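Local coordinates for uncharacterized protein 4E10_S0_1Z6NA_001 (T18) (Artificial gene, PDB 3LEF), which is a computationally designed thioredoxin-like epitope-scaffold, made to present the HIV epitope of antibody 4E10 as a vaccine immunogen, at residues Leu73-Phe78 with Gly149-Ala154. Residues are numbered along the deposited sequence; the frame is centred on the assembly and turned at random. Where two conformers were deposited one is given.
Sequences LAALDF and GHLEHA
His153 N bonds back to His150 O at 2.8 Å, an i-to-i+3 bond of the kind seen where a chain enters a helix, and in the turn so formed Leu151 O meets the methyl of Ala75 across the contact. Ala75 CB lies 3.3 Å from Leu151 O and approaches obliquely, with C-O-CB near 125°. The same oxygen accepts a weak hydrogen bond from Ala154 N at 3.4 Å. No hydrogen bond joins the two segments; the contact is made by methyl groups set against backbone carbonyls and one another. The small side chain of Ala75 lets the backbones come close here, Ala75 CA and Leu151 CA being 5.5 Å apart. The Ala75 methyl also meets an equally small partner, Ala154 CB, at 4.2 Å, and the CD2 branch of Leu151 flanks it at the same separation. Leu151 carries CG anti to its own carbonyl carbon (chi1 -70°), and from there CD2 reaches the Ala75 methyl although the side chain does not set out towards it.

The next residue, Leu76, adds a second contact. Its CD2 rests 3.7 Å from Ala154 O and nearly as close to Ala154 C, so the methyl lies against the flank of the carbonyl group instead of beyond its oxygen.

All four touching residues are buried. The contact packs the N-terminal part of helix 151-163 onto the middle of helix 67-82, a helix of the thioredoxin-like part of the fold. Leu151 also meets Ile71 of that helix and Leu36 of helix 23-39, while Leu73 turns to Phe14 and Phe17 of helix 14-19.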
loop_
_atom_site.group_PDB
_atom_site.type_symbol
_atom_site.label_atom_id
_atom_site.label_comp_id
_atom_site.label_asym_id
_atom_site.label_seq_id
_atom_site.Cartn_x
_atom_site.Cartn_y
_atom_site.Cartn_z
ATOM N N LEU A 73 1.255 14.588 6.386
ATOM C CA LEU A 73 -0.153 14.238 6.224
ATOM C C LEU A 73 -0.966 14.506 7.476
ATOM O O LEU A 73 -2.180 14.741 7.385
ATOM C CB LEU A 73 -0.311 12.773 5.780
ATOM C CG LEU A 73 0.377 12.445 4.440
ATOM C CD1 LEU A 73 0.156 10.989 4.029
ATOM C CD2 LEU A 73 -0.143 13.401 3.350
ATOM N N ALA A 74 -0.332 14.461 8.649
ATOM C CA ALA A 74 -1.041 14.876 9.863
ATOM C C ALA A 74 -1.434 16.344 9.714
ATOM O O ALA A 74 -2.542 16.744 10.050
ATOM C CB ALA A 74 -0.216 14.643 11.105
ATOM N N ALA A 75 -0.519 17.126 9.158
ATOM C CA ALA A 75 -0.721 18.541 8.914
ATOM C C ALA A 75 -1.855 18.765 7.920
ATOM O O ALA A 75 -2.838 19.451 8.225
ATOM C CB ALA A 75 0.590 19.167 8.396
ATOM N N LEU A 76 -1.734 18.171 6.737
ATOM C CA LEU A 76 -2.741 18.363 5.695
ATOM C C LEU A 76 -4.106 17.815 6.090
ATOM O O LEU A 76 -5.132 18.367 5.691
ATOM C CB LEU A 76 -2.282 17.763 4.372
ATOM C CG LEU A 76 -1.071 18.474 3.768
ATOM C CD1 LEU A 76 -0.652 17.770 2.479
ATOM C CD2 LEU A 76 -1.384 19.948 3.538
ATOM N N ASP A 77 -4.148 16.749 6.881
ATOM C CA ASP A 77 -5.441 16.327 7.469
ATOM C C ASP A 77 -6.033 17.429 8.366
ATOM O O ASP A 77 -7.189 17.764 8.244
ATOM C CB ASP A 77 -5.274 15.039 8.267
ATOM C CG ASP A 77 -6.562 14.578 8.925
ATOM O OD1 ASP A 77 -7.577 14.324 8.216
ATOM O OD2 ASP A 77 -6.546 14.420 10.166
ATOM N N PHE A 78 -5.243 17.974 9.288
ATOM C CA PHE A 78 -5.682 19.109 10.094
ATOM C C PHE A 78 -6.364 20.165 9.209
ATOM O O PHE A 78 -7.502 20.565 9.457
ATOM C CB PHE A 78 -4.478 19.725 10.810
ATOM C CG PHE A 78 -4.830 20.732 11.882
ATOM C CD1 PHE A 78 -5.291 20.320 13.124
ATOM C CD2 PHE A 78 -4.658 22.083 11.660
ATOM C CE1 PHE A 78 -5.597 21.236 14.115
ATOM C CE2 PHE A 78 -4.954 22.993 12.644
ATOM C CZ PHE A 78 -5.427 22.566 13.875
ATOM N N GLY A 149 8.326 20.908 13.724
ATOM C CA GLY A 149 8.368 22.372 13.804
ATOM C C GLY A 149 8.112 23.068 12.476
ATOM O O GLY A 149 8.264 24.287 12.372
ATOM N N HIS A 150 7.726 22.295 11.459
ATOM C CA HIS A 150 7.409 22.844 10.139
ATOM C C HIS A 150 6.074 22.354 9.618
ATOM O O HIS A 150 5.807 22.436 8.424
ATOM C CB HIS A 150 8.496 22.497 9.124
ATOM C CG HIS A 150 9.768 23.267 9.300
ATOM N ND1 HIS A 150 9.969 24.511 8.739
ATOM C CD2 HIS A 150 10.913 22.962 9.957
ATOM C CE1 HIS A 150 11.179 24.939 9.054
ATOM N NE2 HIS A 150 11.771 24.017 9.791
ATOM N N LEU A 151 5.223 21.867 10.514
ATOM C CA LEU A 151 3.920 21.327 10.138
ATOM C C LEU A 151 3.091 22.322 9.352
ATOM O O LEU A 151 2.350 21.962 8.433
ATOM C CB LEU A 151 3.142 20.920 11.393
ATOM C CG LEU A 151 3.688 19.703 12.137
ATOM C CD1 LEU A 151 3.016 19.529 13.485
ATOM C CD2 LEU A 151 3.495 18.466 11.287
ATOM N N GLU A 152 3.190 23.582 9.749
ATOM C CA GLU A 152 2.432 24.639 9.080
ATOM C C GLU A 152 2.958 24.890 7.664
ATOM O O GLU A 152 2.227 25.381 6.818
ATOM C CB GLU A 152 2.403 25.936 9.915
ATOM C CG GLU A 152 3.761 26.545 10.230
ATOM C CD GLU A 152 3.668 27.764 11.144
ATOM O OE1 GLU A 152 4.342 28.774 10.849
ATOM O OE2 GLU A 152 2.924 27.713 12.150
ATOM N N HIS A 153 4.211 24.521 7.387
ATOM C CA HIS A 153 4.758 24.723 6.043
ATOM C C HIS A 153 4.175 23.778 4.974
ATOM O O HIS A 153 4.088 24.164 3.810
ATOM C CB HIS A 153 6.283 24.685 6.055
ATOM C CG HIS A 153 6.900 25.859 6.752
ATOM N ND1 HIS A 153 7.245 25.839 8.087
ATOM C CD2 HIS A 153 7.214 27.098 6.301
ATOM C CE1 HIS A 153 7.747 27.013 8.429
ATOM N NE2 HIS A 153 7.740 27.794 7.364
ATOM N N ALA A 154 3.750 22.573 5.361
ATOM C CA ALA A 154 3.119 21.635 4.416
ATOM C C ALA A 154 1.794 22.193 3.935
ATOM O O ALA A 154 1.458 22.121 2.753
ATOM C CB ALA A 154 2.901 20.286 5.069
#